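Local coordinates for protein lantibiotic dehydratase (Microbispora corallina, PDB 5EHK) that probably dehydrates serine and threonine residues of the NAI-107 precursor peptide in a tRNA-dependent way during lantibiotic biosynthesis, at residues A[170-176]-A[360-366]; A[819-825]-A[866-872]. All coordinates share one frame; numbering follows the deposited sequence.

Interaction 1 (A[170-176]-A[360-366]); sequences TRADMEW and HPHDTPL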
loop_
_atom_site.group_PDB
_atom_site.type_symbol
_atom_site.label_atom_id
_atom_site.label_comp_id
_atom_site.label_asym_id
_atom_site.label_seq_id
_atom_site.Cartn_x
_atom_site.Cartn_y
_atom_site.Cartn_z
ATOM N N THR A 170 -13.533 -46.107 -11.847
ATOM C CA THR A 170 -14.577 -45.151 -12.229
ATOM C C THR A 170 -15.563 -44.863 -11.091
ATOM O O THR A 170 -16.080 -45.773 -10.451
ATOM C CB THR A 170 -15.336 -45.635 -13.475
ATOM O OG1 THR A 170 -14.389 -45.898 -14.509
ATOM C CG2 THR A 170 -16.346 -44.583 -13.964
ATOM N N ARG A 171 -15.818 -43.582 -10.855
ATOM C CA ARG A 171 -16.689 -43.162 -9.767
ATOM C C ARG A 171 -17.663 -42.090 -10.199
ATOM O O ARG A 171 -17.478 -41.423 -11.218
ATOM C CB ARG A 171 -15.876 -42.672 -8.567
ATOM C CG ARG A 171 -15.214 -43.780 -7.779
ATOM C CD ARG A 171 -14.174 -43.234 -6.828
ATOM N NE ARG A 171 -13.706 -44.265 -5.907
ATOM C CZ ARG A 171 -12.745 -44.085 -5.005
ATOM N NH1 ARG A 171 -12.135 -42.908 -4.919
ATOM N NH2 ARG A 171 -12.389 -45.080 -4.195
ATOM N N ALA A 172 -18.717 -41.954 -9.412
ATOM C CA ALA A 172 -19.742 -40.964 -9.653
ATOM C C ALA A 172 -19.165 -39.586 -9.414
ATOM O O ALA A 172 -18.436 -39.389 -8.459
ATOM C CB ALA A 172 -20.916 -41.216 -8.726
ATOM N N ASP A 173 -19.461 -38.647 -10.306
ATOM C CA ASP A 173 -19.096 -37.243 -10.120
ATOM C C ASP A 173 -19.889 -36.685 -8.948
ATOM O O ASP A 173 -21.098 -36.913 -8.863
ATOM C CB ASP A 173 -19.379 -36.462 -11.403
ATOM C CG ASP A 173 -19.428 -34.960 -11.196
ATOM O OD1 ASP A 173 -18.356 -34.321 -11.090
ATOM O OD2 ASP A 173 -20.545 -34.402 -11.214
ATOM N N MET A 174 -19.216 -35.974 -8.040
ATOM C CA MET A 174 -19.860 -35.505 -6.805
ATOM C C MET A 174 -21.064 -34.608 -7.056
ATOM O O MET A 174 -22.080 -34.722 -6.375
ATOM C CB MET A 174 -18.866 -34.803 -5.886
ATOM C CG MET A 174 -18.012 -35.748 -5.089
ATOM S SD MET A 174 -19.039 -36.696 -3.944
ATOM C CE MET A 174 -19.801 -35.376 -3.023
ATOM N N GLU A 175 -20.935 -33.714 -8.025
ATOM C CA GLU A 175 -22.028 -32.840 -8.384
ATOM C C GLU A 175 -23.212 -33.690 -8.826
ATOM O O GLU A 175 -24.346 -33.453 -8.415
ATOM C CB GLU A 175 -21.587 -31.880 -9.485
ATOM C CG GLU A 175 -22.431 -30.636 -9.570
ATOM C CD GLU A 175 -21.705 -29.484 -10.233
ATOM O OE1 GLU A 175 -20.461 -29.458 -10.154
ATOM O OE2 GLU A 175 -22.372 -28.588 -10.802
ATOM N N TRP A 176 -22.931 -34.706 -9.637
ATOM C CA TRP A 176 -23.956 -35.641 -10.099
ATOM C C TRP A 176 -24.585 -36.404 -8.927
ATOM O O TRP A 176 -25.803 -36.412 -8.767
ATOM C CB TRP A 176 -23.385 -36.597 -11.169
ATOM C CG TRP A 176 -24.376 -37.617 -11.684
ATOM C CD1 TRP A 176 -25.324 -37.428 -12.652
ATOM C CD2 TRP A 176 -24.525 -38.972 -11.240
ATOM N NE1 TRP A 176 -26.045 -38.583 -12.841
ATOM C CE2 TRP A 176 -25.577 -39.542 -11.982
ATOM C CE3 TRP A 176 -23.869 -39.757 -10.292
ATOM C CZ2 TRP A 176 -25.985 -40.860 -11.803
ATOM C CZ3 TRP A 176 -24.279 -41.060 -10.113
ATOM C CH2 TRP A 176 -25.323 -41.603 -10.868
ATOM N N HIS A 360 -30.204 -39.111 -13.670
ATOM C CA HIS A 360 -30.242 -37.679 -13.971
ATOM C C HIS A 360 -29.234 -37.374 -15.074
ATOM O O HIS A 360 -28.058 -37.740 -14.966
ATOM C CB HIS A 360 -29.884 -36.848 -12.731
ATOM C CG HIS A 360 -29.793 -35.376 -12.995
ATOM N ND1 HIS A 360 -30.835 -34.650 -13.535
ATOM C CD2 HIS A 360 -28.772 -34.500 -12.822
ATOM C CE1 HIS A 360 -30.465 -33.387 -13.667
ATOM N NE2 HIS A 360 -29.218 -33.269 -13.247
ATOM N N PRO A 361 -29.687 -36.693 -16.139
ATOM C CA PRO A 361 -28.795 -36.382 -17.258
ATOM C C PRO A 361 -27.789 -35.306 -16.877
ATOM O O PRO A 361 -28.192 -34.175 -16.633
ATOM C CB PRO A 361 -29.757 -35.862 -18.336
ATOM C CG PRO A 361 -30.957 -35.378 -17.580
ATOM C CD PRO A 361 -31.079 -36.286 -16.400
ATOM N N HIS A 362 -26.507 -35.660 -16.815
ATOM C CA HIS A 362 -25.459 -34.681 -16.521
ATOM C C HIS A 362 -24.333 -34.694 -17.547
ATOM O O HIS A 362 -23.949 -35.759 -18.033
ATOM C CB HIS A 362 -24.871 -34.919 -15.129
ATOM C CG HIS A 362 -24.047 -33.773 -14.622
ATOM N ND1 HIS A 362 -22.846 -33.949 -13.969
ATOM C CD2 HIS A 362 -24.264 -32.436 -14.662
ATOM C CE1 HIS A 362 -22.357 -32.768 -13.633
ATOM N NE2 HIS A 362 -23.199 -31.835 -14.041
ATOM N N ASP A 363 -23.785 -33.516 -17.840
ATOM C CA ASP A 363 -22.705 -33.385 -18.818
ATOM C C ASP A 363 -21.469 -34.236 -18.503
ATOM O O ASP A 363 -20.850 -34.811 -19.408
ATOM C CB ASP A 363 -22.261 -31.927 -18.932
ATOM C CG ASP A 363 -23.174 -31.107 -19.810
ATOM O OD1 ASP A 363 -24.147 -31.677 -20.354
ATOM O OD2 ASP A 363 -22.904 -29.895 -19.974
ATOM N N THR A 364 -21.105 -34.301 -17.225
ATOM C CA THR A 364 -19.920 -35.032 -16.800
ATOM C C THR A 364 -20.173 -35.745 -15.486
ATOM O O THR A 364 -19.761 -35.263 -14.444
ATOM C CB THR A 364 -18.746 -34.077 -16.575
ATOM O OG1 THR A 364 -19.236 -32.892 -15.947
ATOM C CG2 THR A 364 -18.083 -33.703 -17.883
ATOM N N PRO A 365 -20.855 -36.896 -15.530
ATOM C CA PRO A 365 -21.272 -37.633 -14.334
ATOM C C PRO A 365 -20.225 -38.654 -13.896
ATOM O O PRO A 365 -20.465 -39.402 -12.941
ATOM C CB PRO A 365 -22.504 -38.376 -14.821
ATOM C CG PRO A 365 -22.152 -38.706 -16.226
ATOM C CD PRO A 365 -21.382 -37.520 -16.756
ATOM N N LEU A 366 -19.089 -38.711 -14.586
ATOM C CA LEU A 366 -18.051 -39.667 -14.198
ATOM C C LEU A 366 -16.706 -39.012 -13.916
ATOM O O LEU A 366 -16.332 -38.006 -14.518
ATOM C CB LEU A 366 -17.845 -40.750 -15.275
ATOM C CG LEU A 366 -18.971 -41.628 -15.803
ATOM C CD1 LEU A 366 -18.384 -42.526 -16.863
ATOM C CD2 LEU A 366 -19.581 -42.455 -14.703
#
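D173 N gives its hydrogen to P365 O at 2.9 Å and nearly straight (166°), while W176 NE1 reaches H360 O at 3.0 Å; one bond comes from backbone, the other from an indole. The second acceptor lies in the indole plane and is met on a lone pair in its carbonyl plane; the same N-H is also shared with T356 O of helix 346-359. Tryptophan suits this place because one side chain offers both a donor at its edge and a broad apolar face.

That face takes the apolar part of the contact. P365 CB sits over the five-membered ring of W176, 3.8 Å from its centroid, in a CH-pi contact, and H362 CB meets W176 CD1 at the ring's edge, 3.6 Å away. With CG anti to the backbone N (chi1 179°), the indole swings off the first turn of its helix toward the loop. Farther along, T170 CG2 packs on L366 CD2 at 3.9 Å.

D173 carries the capping. Its OD2 accepts from W176 N at 2.9 Å, the N-cap bond for which a short carboxylate is well suited, and also comes to 3.4 Å from H362 CE1 at the imidazole edge. OD1 turns to N581, whose amide also accepts from M174 N.

A172 and L366 form an antiparallel, non-hydrogen-bonded pair with diverging side chains. The whole is a strand-to-helix junction with an N-capping aspartate, docked on the loop that leads from helix 346-359 into the neighbouring antiparallel strand.

Interaction 2 (A[819-825]-A[866-872]); sequences WLYLRLR and HLRVRFR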
loop_
_atom_site.group_PDB
_atom_site.type_symbol
_atom_site.label_atom_id
_atom_site.label_comp_id
_atom_site.label_asym_id
_atom_site.label_seq_id
_atom_site.Cartn_x
_atom_site.Cartn_y
_atom_site.Cartn_z
ATOM N N TRP A 819 -19.936 5.640 31.640
ATOM C CA TRP A 819 -18.857 6.410 31.047
ATOM C C TRP A 819 -19.329 7.325 29.896
ATOM O O TRP A 819 -20.077 6.901 29.006
ATOM C CB TRP A 819 -17.786 5.464 30.494
ATOM C CG TRP A 819 -17.556 4.191 31.278
ATOM C CD1 TRP A 819 -18.146 2.971 31.059
ATOM C CD2 TRP A 819 -16.619 3.994 32.351
ATOM N NE1 TRP A 819 -17.668 2.043 31.956
ATOM C CE2 TRP A 819 -16.723 2.640 32.755
ATOM C CE3 TRP A 819 -15.714 4.831 33.021
ATOM C CZ2 TRP A 819 -15.948 2.108 33.795
ATOM C CZ3 TRP A 819 -14.945 4.303 34.054
ATOM C CH2 TRP A 819 -15.072 2.956 34.433
ATOM N N LEU A 820 -18.855 8.567 29.919
ATOM C CA LEU A 820 -18.838 9.436 28.753
ATOM C C LEU A 820 -17.429 9.386 28.136
ATOM O O LEU A 820 -16.451 9.750 28.803
ATOM C CB LEU A 820 -19.141 10.840 29.221
ATOM C CG LEU A 820 -19.564 11.900 28.229
ATOM C CD1 LEU A 820 -20.655 11.343 27.320
ATOM C CD2 LEU A 820 -20.087 13.096 29.025
ATOM N N TYR A 821 -17.305 8.890 26.900
ATOM C CA TYR A 821 -15.986 8.774 26.242
ATOM C C TYR A 821 -15.899 9.604 24.954
ATOM O O TYR A 821 -16.474 9.239 23.923
ATOM C CB TYR A 821 -15.684 7.313 25.955
ATOM C CG TYR A 821 -14.224 6.954 25.860
ATOM C CD1 TYR A 821 -13.264 7.645 26.604
ATOM C CD2 TYR A 821 -13.809 5.826 25.133
ATOM C CE1 TYR A 821 -11.902 7.273 26.565
ATOM C CE2 TYR A 821 -12.460 5.438 25.098
ATOM C CZ TYR A 821 -11.508 6.162 25.816
ATOM O OH TYR A 821 -10.163 5.790 25.779
ATOM N N LEU A 822 -15.171 10.716 25.017
ATOM C CA LEU A 822 -15.056 11.650 23.902
ATOM C C LEU A 822 -13.839 11.412 23.046
ATOM O O LEU A 822 -12.741 11.202 23.564
ATOM C CB LEU A 822 -14.953 13.056 24.449
ATOM C CG LEU A 822 -16.218 13.607 25.065
ATOM C CD1 LEU A 822 -15.831 14.739 25.985
ATOM C CD2 LEU A 822 -17.086 14.110 23.948
ATOM N N ARG A 823 -14.018 11.490 21.728
ATOM C CA ARG A 823 -12.880 11.537 20.806
ATOM C C ARG A 823 -12.705 12.910 20.203
ATOM O O ARG A 823 -13.554 13.393 19.472
ATOM C CB ARG A 823 -13.056 10.537 19.708
ATOM C CG ARG A 823 -13.252 9.151 20.220
ATOM C CD ARG A 823 -13.099 8.212 19.050
ATOM N NE ARG A 823 -13.553 6.874 19.387
ATOM C CZ ARG A 823 -14.352 6.172 18.602
ATOM N NH1 ARG A 823 -14.788 6.717 17.458
ATOM N NH2 ARG A 823 -14.722 4.953 18.973
ATOM N N LEU A 824 -11.600 13.547 20.535
ATOM C CA LEU A 824 -11.389 14.912 20.108
ATOM C C LEU A 824 -10.337 14.944 19.022
ATOM O O LEU A 824 -9.171 14.597 19.251
ATOM C CB LEU A 824 -11.019 15.786 21.308
ATOM C CG LEU A 824 -11.994 15.654 22.484
ATOM C CD1 LEU A 824 -11.511 16.452 23.695
ATOM C CD2 LEU A 824 -13.367 16.093 22.062
ATOM N N ARG A 825 -10.770 15.313 17.817
ATOM C CA ARG A 825 -9.891 15.279 16.647
ATOM C C ARG A 825 -8.995 16.506 16.641
ATOM O O ARG A 825 -9.177 17.413 15.871
ATOM C CB ARG A 825 -10.697 15.156 15.352
ATOM C CG ARG A 825 -11.608 13.926 15.307
ATOM C CD ARG A 825 -10.849 12.655 14.974
ATOM N NE ARG A 825 -11.509 11.437 15.455
ATOM C CZ ARG A 825 -10.984 10.215 15.344
ATOM N NH1 ARG A 825 -9.789 10.060 14.759
ATOM N NH2 ARG A 825 -11.644 9.153 15.809
ATOM N N HIS A 866 -5.625 11.531 17.705
ATOM C CA HIS A 866 -6.603 12.350 18.404
ATOM C C HIS A 866 -6.437 12.217 19.908
ATOM O O HIS A 866 -5.555 11.516 20.368
ATOM C CB HIS A 866 -7.998 11.984 17.937
ATOM C CG HIS A 866 -8.317 10.539 18.105
ATOM N ND1 HIS A 866 -7.712 9.559 17.351
ATOM C CD2 HIS A 866 -9.211 9.908 18.902
ATOM C CE1 HIS A 866 -8.190 8.379 17.709
ATOM N NE2 HIS A 866 -9.112 8.564 18.638
ATOM N N LEU A 867 -7.238 12.946 20.668
ATOM C CA LEU A 867 -7.247 12.800 22.119
ATOM C C LEU A 867 -8.514 12.076 22.484
ATOM O O LEU A 867 -9.530 12.237 21.831
ATOM C CB LEU A 867 -7.225 14.154 22.837
ATOM C CG LEU A 867 -5.990 14.982 22.559
ATOM C CD1 LEU A 867 -6.143 16.352 23.140
ATOM C CD2 LEU A 867 -4.787 14.265 23.116
ATOM N N ARG A 868 -8.448 11.256 23.513
ATOM C CA ARG A 868 -9.662 10.669 24.052
ATOM C C ARG A 868 -9.784 11.102 25.492
ATOM O O ARG A 868 -8.858 10.957 26.269
ATOM C CB ARG A 868 -9.615 9.154 23.934
ATOM C CG ARG A 868 -9.515 8.722 22.521
ATOM C CD ARG A 868 -9.772 7.276 22.375
ATOM N NE ARG A 868 -10.100 6.967 20.990
ATOM C CZ ARG A 868 -10.274 5.741 20.518
ATOM N NH1 ARG A 868 -10.130 4.702 21.335
ATOM N NH2 ARG A 868 -10.577 5.568 19.235
ATOM N N VAL A 869 -10.912 11.670 25.849
ATOM C CA VAL A 869 -11.084 12.083 27.222
ATOM C C VAL A 869 -12.203 11.273 27.818
ATOM O O VAL A 869 -13.260 11.146 27.206
ATOM C CB VAL A 869 -11.410 13.580 27.312
ATOM C CG1 VAL A 869 -11.565 14.004 28.763
ATOM C CG2 VAL A 869 -10.311 14.388 26.608
ATOM N N ARG A 870 -11.982 10.710 29.004
ATOM C CA ARG A 870 -13.059 9.934 29.640
ATOM C C ARG A 870 -13.594 10.495 30.957
ATOM O O ARG A 870 -12.822 10.834 31.825
ATOM C CB ARG A 870 -12.647 8.497 29.893
ATOM C CG ARG A 870 -13.909 7.730 30.170
ATOM C CD ARG A 870 -13.717 6.359 30.738
ATOM N NE ARG A 870 -12.917 6.276 31.960
ATOM C CZ ARG A 870 -13.247 6.826 33.118
ATOM N NH1 ARG A 870 -14.358 7.539 33.228
ATOM N NH2 ARG A 870 -12.457 6.664 34.166
ATOM N N PHE A 871 -14.913 10.557 31.113
ATOM C CA PHE A 871 -15.503 10.961 32.395
ATOM C C PHE A 871 -16.337 9.824 32.937
ATOM O O PHE A 871 -16.965 9.095 32.170
ATOM C CB PHE A 871 -16.416 12.170 32.254
ATOM C CG PHE A 871 -15.756 13.369 31.645
ATOM C CD1 PHE A 871 -15.216 14.356 32.444
ATOM C CD2 PHE A 871 -15.714 13.525 30.264
ATOM C CE1 PHE A 871 -14.625 15.469 31.889
ATOM C CE2 PHE A 871 -15.127 14.624 29.708
ATOM C CZ PHE A 871 -14.571 15.606 30.526
ATOM N N ARG A 872 -16.343 9.672 34.257
ATOM C CA ARG A 872 -17.221 8.709 34.900
ATOM C C ARG A 872 -18.196 9.441 35.809
ATOM O O ARG A 872 -17.833 10.388 36.511
ATOM C CB ARG A 872 -16.428 7.668 35.680
ATOM C CG ARG A 872 -17.304 6.605 36.322
ATOM C CD ARG A 872 -16.501 5.546 37.080
ATOM N NE ARG A 872 -16.093 5.987 38.408
ATOM C CZ ARG A 872 -15.349 5.250 39.219
ATOM N NH1 ARG A 872 -14.960 4.047 38.819
ATOM N NH2 ARG A 872 -15.010 5.700 40.420
#
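R870 crosses the Y821 side chain at about a right angle and then turns its guanidinium face to the edge of the W819 indole, and its path shows how the strands 819-824 and 864-872 share the face that carries W819, Y821 and the arginines. From CB the chain meets Y821 CD1 at 3.5 Å. CG touches both that ring atom and L820 O, and CD moves on to W819 CE3. A bend at chi3 (55°) then folds the guanidinium back so that W819 CZ3 stands over its centre, 3.2 Å from R870 CZ, with the indole and guanidinium planes 71° apart. NH2 goes on to a salt bridge with E924. Arginine fits because its methylenes can pack on aromatic rings while its guanidinium, at the end of a long chain, still meets the carboxylate of E924.

Farther along this face, R823 and R868 lie side by side with guanidinium planes 26° apart, NE of R823 being 3.3 Å from NH2 of R868. Their like charges are probably eased by E903, which bridges R823, and by Y859, a cation-pi partner of R868. R868 NE also donates to H866 NE2 at 3.0 Å. The guanidinium of R825 stacks on the H866 ring and is paired with D861 and E903.

The other face is apolar: L822 CD1 touches F871 CE2 at the ring edge, and L824 CD1 meets V869 CG2 at 3.8 Å. Branched and aromatic residues suit this side, which helices 828-837 and 875-895 cover. Six backbone hydrogen bonds, two at each of the pairs L820-F871, L822-V869 and L824-L867, join the central strands of a four-stranded antiparallel sheet with helices packed on its apolar face.

In the fold
Interaction 1 closes before interaction 2 opens along the chain, and the two lie on opposite sides of the chain's centre, their own centres about 62 Å apart and their nearest atoms about 45 Å apart. They share no helix, strand or sheet. Interaction 1 lies in the N-terminal dehydratase part of the chain, where strands 167-172 and 366-379 pair, whereas interaction 2 lies in the C-terminal part, in the sheet formed by strands 853-861, 864-872, 819-824 and 902-905. Each is thus internal to its own part, and neither joins the two. In related dehydratases these regions are linked with glutamylation and glutamate elimination respectively, so a similar division is probable here.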